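Local coordinates for protein ABC transporter permease (Klebsiella pneumoniae, PDB 5NUP) that is an outer-membrane lipoprotein of the MlaA family that probably takes part in moving phospholipids out of the outer membrane, as its relatives do in maintaining lipid asymmetry, at residues 115-129 / 202-214. Numbering follows the deposited sequence.
Sequences PHRFGSTLGHYGVGY and YFQRHDFIANGGK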
# COMPACT_ATOMS: atom_id res chain seq x y z
N PRO F 115 -20.40 -29.88 33.42
CA PRO F 115 -19.43 -29.24 34.32
C PRO F 115 -18.90 -30.16 35.40
O PRO F 115 -19.58 -31.06 35.88
CB PRO F 115 -20.23 -28.07 34.93
CG PRO F 115 -21.60 -28.22 34.48
CD PRO F 115 -21.55 -28.99 33.21
N HIS F 116 -17.63 -29.91 35.75
CA HIS F 116 -16.97 -30.45 36.94
C HIS F 116 -16.77 -29.25 37.86
O HIS F 116 -15.97 -28.37 37.57
CB HIS F 116 -15.63 -31.10 36.61
CG HIS F 116 -15.73 -32.44 35.95
ND1 HIS F 116 -16.58 -32.67 34.89
CD2 HIS F 116 -15.09 -33.60 36.19
CE1 HIS F 116 -16.46 -33.93 34.50
NE2 HIS F 116 -15.56 -34.52 35.27
N ARG F 117 -17.51 -29.21 38.97
CA ARG F 117 -17.43 -28.07 39.88
C ARG F 117 -17.05 -28.50 41.29
O ARG F 117 -16.43 -29.55 41.47
CB ARG F 117 -18.75 -27.30 39.87
CG ARG F 117 -19.05 -26.83 38.47
CD ARG F 117 -20.28 -25.96 38.35
NE ARG F 117 -20.59 -25.18 39.53
CZ ARG F 117 -21.78 -24.59 39.71
NH1 ARG F 117 -22.05 -23.92 40.81
NH2 ARG F 117 -22.71 -24.70 38.77
N PHE F 118 -17.36 -27.66 42.28
CA PHE F 118 -16.71 -27.85 43.57
C PHE F 118 -17.18 -29.12 44.25
O PHE F 118 -16.43 -29.73 45.01
CB PHE F 118 -16.93 -26.65 44.48
CG PHE F 118 -15.98 -26.62 45.65
CD1 PHE F 118 -16.44 -26.34 46.93
CD2 PHE F 118 -14.62 -26.90 45.47
CE1 PHE F 118 -15.56 -26.34 48.02
CE2 PHE F 118 -13.74 -26.89 46.53
CZ PHE F 118 -14.21 -26.60 47.80
N GLY F 119 -18.41 -29.56 43.97
CA GLY F 119 -18.80 -30.89 44.39
C GLY F 119 -17.86 -31.94 43.83
O GLY F 119 -17.39 -32.83 44.54
N SER F 120 -17.56 -31.84 42.54
CA SER F 120 -16.64 -32.77 41.90
C SER F 120 -15.30 -32.83 42.61
O SER F 120 -14.75 -33.91 42.82
CB SER F 120 -16.44 -32.38 40.44
OG SER F 120 -16.03 -33.50 39.69
N THR F 121 -14.72 -31.67 42.91
CA THR F 121 -13.41 -31.65 43.55
C THR F 121 -13.50 -32.13 45.00
O THR F 121 -12.64 -32.90 45.46
CB THR F 121 -12.77 -30.26 43.43
OG1 THR F 121 -13.16 -29.43 44.53
CG2 THR F 121 -13.24 -29.63 42.15
N LEU F 122 -14.56 -31.74 45.72
CA LEU F 122 -14.81 -32.31 47.05
C LEU F 122 -14.85 -33.83 46.95
O LEU F 122 -14.15 -34.54 47.68
CB LEU F 122 -16.14 -31.80 47.63
CG LEU F 122 -16.26 -30.43 48.30
CD1 LEU F 122 -17.65 -30.23 48.88
CD2 LEU F 122 -15.20 -30.19 49.36
N GLY F 123 -15.63 -34.34 45.99
CA GLY F 123 -15.68 -35.77 45.73
C GLY F 123 -14.39 -36.36 45.21
O GLY F 123 -14.10 -37.54 45.46
N HIS F 124 -13.62 -35.60 44.46
CA HIS F 124 -12.37 -36.17 43.96
C HIS F 124 -11.33 -36.29 45.06
O HIS F 124 -10.40 -37.11 44.95
CB HIS F 124 -11.88 -35.34 42.76
CG HIS F 124 -10.41 -35.42 42.52
ND1 HIS F 124 -9.80 -36.52 41.97
CD2 HIS F 124 -9.43 -34.51 42.71
CE1 HIS F 124 -8.50 -36.31 41.87
NE2 HIS F 124 -8.25 -35.09 42.31
N TYR F 125 -11.49 -35.54 46.14
CA TYR F 125 -10.67 -35.71 47.33
C TYR F 125 -11.38 -36.56 48.39
O TYR F 125 -10.90 -36.64 49.53
CB TYR F 125 -10.31 -34.34 47.90
CG TYR F 125 -9.36 -33.57 47.02
CD1 TYR F 125 -9.38 -32.17 46.98
CD2 TYR F 125 -8.44 -34.24 46.21
CE1 TYR F 125 -8.52 -31.47 46.17
CE2 TYR F 125 -7.56 -33.55 45.41
CZ TYR F 125 -7.61 -32.17 45.39
OH TYR F 125 -6.71 -31.54 44.58
N GLY F 126 -12.50 -37.21 48.04
CA GLY F 126 -13.08 -38.26 48.86
C GLY F 126 -13.98 -37.85 50.01
O GLY F 126 -14.12 -38.63 50.96
N VAL F 127 -14.64 -36.69 49.94
CA VAL F 127 -15.29 -36.14 51.14
C VAL F 127 -16.50 -36.98 51.55
O VAL F 127 -16.63 -37.37 52.73
CB VAL F 127 -15.68 -34.66 50.91
CG1 VAL F 127 -16.55 -34.17 52.04
CG2 VAL F 127 -14.44 -33.80 50.83
N GLY F 128 -17.39 -37.25 50.63
CA GLY F 128 -18.55 -38.09 50.90
C GLY F 128 -19.84 -37.31 50.77
O GLY F 128 -19.97 -36.17 51.24
N TYR F 129 -20.86 -37.97 50.21
CA TYR F 129 -22.10 -37.29 49.85
C TYR F 129 -22.89 -36.83 51.06
O TYR F 129 -23.33 -35.68 51.12
CB TYR F 129 -22.99 -38.21 49.02
CG TYR F 129 -22.52 -38.54 47.65
CD1 TYR F 129 -22.63 -37.62 46.62
CD2 TYR F 129 -22.07 -39.80 47.36
CE1 TYR F 129 -22.22 -37.93 45.34
CE2 TYR F 129 -21.67 -40.13 46.09
CZ TYR F 129 -21.74 -39.20 45.08
OH TYR F 129 -21.32 -39.56 43.82
N TYR F 202 -28.63 -41.10 39.58
CA TYR F 202 -27.96 -39.98 40.22
C TYR F 202 -26.52 -40.34 40.58
O TYR F 202 -25.57 -39.71 40.10
CB TYR F 202 -28.72 -39.52 41.46
CG TYR F 202 -28.04 -38.39 42.18
CD1 TYR F 202 -27.13 -38.64 43.20
CD2 TYR F 202 -28.28 -37.06 41.84
CE1 TYR F 202 -26.50 -37.61 43.86
CE2 TYR F 202 -27.65 -36.02 42.50
CZ TYR F 202 -26.76 -36.30 43.50
OH TYR F 202 -26.12 -35.28 44.17
N PHE F 203 -26.36 -41.38 41.41
CA PHE F 203 -25.04 -41.74 41.93
C PHE F 203 -24.13 -42.33 40.85
O PHE F 203 -22.91 -42.35 41.03
CB PHE F 203 -25.16 -42.70 43.11
CG PHE F 203 -25.56 -42.03 44.41
CD1 PHE F 203 -24.76 -41.06 44.98
CD2 PHE F 203 -26.75 -42.38 45.05
CE1 PHE F 203 -25.13 -40.43 46.15
CE2 PHE F 203 -27.12 -41.76 46.23
CZ PHE F 203 -26.31 -40.79 46.79
N GLN F 204 -24.69 -42.85 39.76
CA GLN F 204 -23.88 -43.31 38.64
C GLN F 204 -23.33 -42.12 37.85
O GLN F 204 -22.13 -42.08 37.54
CB GLN F 204 -24.72 -44.20 37.72
CG GLN F 204 -25.31 -45.43 38.42
CD GLN F 204 -25.55 -46.61 37.51
OE1 GLN F 204 -25.64 -46.47 36.29
NE2 GLN F 204 -25.66 -47.80 38.10
N ARG F 205 -24.19 -41.14 37.55
CA ARG F 205 -23.77 -39.93 36.86
C ARG F 205 -22.86 -39.08 37.74
O ARG F 205 -21.87 -38.52 37.26
CB ARG F 205 -25.01 -39.13 36.40
CG ARG F 205 -25.47 -39.45 34.96
CD ARG F 205 -26.92 -38.94 34.66
NE ARG F 205 -27.63 -39.82 33.72
CZ ARG F 205 -28.95 -39.84 33.53
NH1 ARG F 205 -29.73 -39.02 34.22
NH2 ARG F 205 -29.49 -40.67 32.65
N HIS F 206 -23.15 -39.00 39.05
CA HIS F 206 -22.41 -38.10 39.93
C HIS F 206 -21.07 -38.67 40.39
O HIS F 206 -20.15 -37.90 40.69
CB HIS F 206 -23.24 -37.76 41.17
CG HIS F 206 -24.07 -36.53 41.02
ND1 HIS F 206 -23.77 -35.36 41.68
CD2 HIS F 206 -25.19 -36.28 40.30
CE1 HIS F 206 -24.66 -34.44 41.37
NE2 HIS F 206 -25.53 -34.97 40.54
N ASP F 207 -20.94 -40.01 40.48
CA ASP F 207 -19.64 -40.60 40.79
C ASP F 207 -18.72 -40.60 39.58
O ASP F 207 -17.50 -40.56 39.74
CB ASP F 207 -19.76 -42.04 41.28
CG ASP F 207 -20.05 -42.15 42.76
OD1 ASP F 207 -19.76 -41.19 43.51
OD2 ASP F 207 -20.46 -43.25 43.18
N PHE F 208 -19.29 -40.65 38.37
CA PHE F 208 -18.46 -40.60 37.18
C PHE F 208 -17.74 -39.26 37.06
O PHE F 208 -16.61 -39.20 36.56
CB PHE F 208 -19.31 -40.87 35.94
CG PHE F 208 -18.52 -40.95 34.68
CD1 PHE F 208 -17.65 -42.01 34.47
CD2 PHE F 208 -18.66 -39.99 33.69
CE1 PHE F 208 -16.92 -42.10 33.30
CE2 PHE F 208 -17.93 -40.07 32.50
CZ PHE F 208 -17.06 -41.13 32.31
N ILE F 209 -18.37 -38.18 37.53
CA ILE F 209 -17.80 -36.84 37.38
C ILE F 209 -16.57 -36.62 38.27
O ILE F 209 -15.68 -35.84 37.90
CB ILE F 209 -18.92 -35.79 37.61
CG1 ILE F 209 -19.58 -35.39 36.29
CG2 ILE F 209 -18.40 -34.53 38.23
CD1 ILE F 209 -19.96 -36.53 35.38
N ALA F 210 -16.45 -37.31 39.41
CA ALA F 210 -15.21 -37.27 40.21
C ALA F 210 -14.17 -38.19 39.57
O ALA F 210 -14.25 -39.42 39.71
CB ALA F 210 -15.48 -37.65 41.65
N ASN F 211 -13.20 -37.59 38.86
CA ASN F 211 -12.22 -38.24 37.98
C ASN F 211 -12.92 -39.09 36.94
O ASN F 211 -13.43 -40.18 37.24
CB ASN F 211 -11.13 -39.09 38.66
CG ASN F 211 -10.46 -38.37 39.79
OD1 ASN F 211 -10.26 -37.15 39.71
ND2 ASN F 211 -10.01 -39.12 40.79
N GLY F 212 -12.88 -38.62 35.70
CA GLY F 212 -13.71 -39.15 34.65
C GLY F 212 -14.64 -38.04 34.23
O GLY F 212 -15.06 -37.22 35.06
N GLY F 213 -14.94 -37.97 32.94
CA GLY F 213 -15.72 -36.85 32.45
C GLY F 213 -16.09 -37.05 31.01
O GLY F 213 -15.22 -37.08 30.13
N LYS F 214 -17.38 -37.20 30.76
CA LYS F 214 -17.93 -37.33 29.42
C LYS F 214 -19.30 -36.66 29.44
O LYS F 214 -19.94 -36.59 30.49
CB LYS F 214 -18.03 -38.80 28.99
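The backbone oxygen of G212 receives the ring N-H of H116, with NE2 to O at 2.8 Å and a nearly straight N-H...O angle of 170°. The oxygen lies in the imidazole plane, while NE2 is tilted from the carbonyl plane of G212. At the same edge of the ring sits G213, its CA 3.6 Å from H116 CE1. With CG beside the backbone N (chi1 -75°), H116 lays one ring face against I209, whose CG2 stands 4.0 Å from the ring centroid and almost on the normal, a CH-pi contact. Another ring, that of Y72, also meets H116. S120, four residues further on, also packs its CB against I209 CG2. In this mostly helical MlaA-family protein, the short helix 118-124 is thus joined to the C-terminal end of helix 194-209 and the glycine-rich loop that follows it. A210 points its methyl at the last turn of the short helix, 3.9 Å from H124 N. The side chains of N211 and H124 cross at about a right angle, and ND2 of N211 gives ND1 of H124 a weak, doubtful bond. The helix ends in a Schellman motif with G126 as C-prime residue, and the chain then runs on to Y129. There F203 turns its edge to the Y129 ring in a T-shaped pair, planes at 70° and centroids 4.6 Å apart, with F203 CE1 over the centre of the Y129 ring. Cation-pi partners lie beyond: R144 for Y129 and R13 for F203. Y129 OH lies 3.7 Å from H206 CB, while the H206 imidazole is hydrogen-bonded through ND1 to D145.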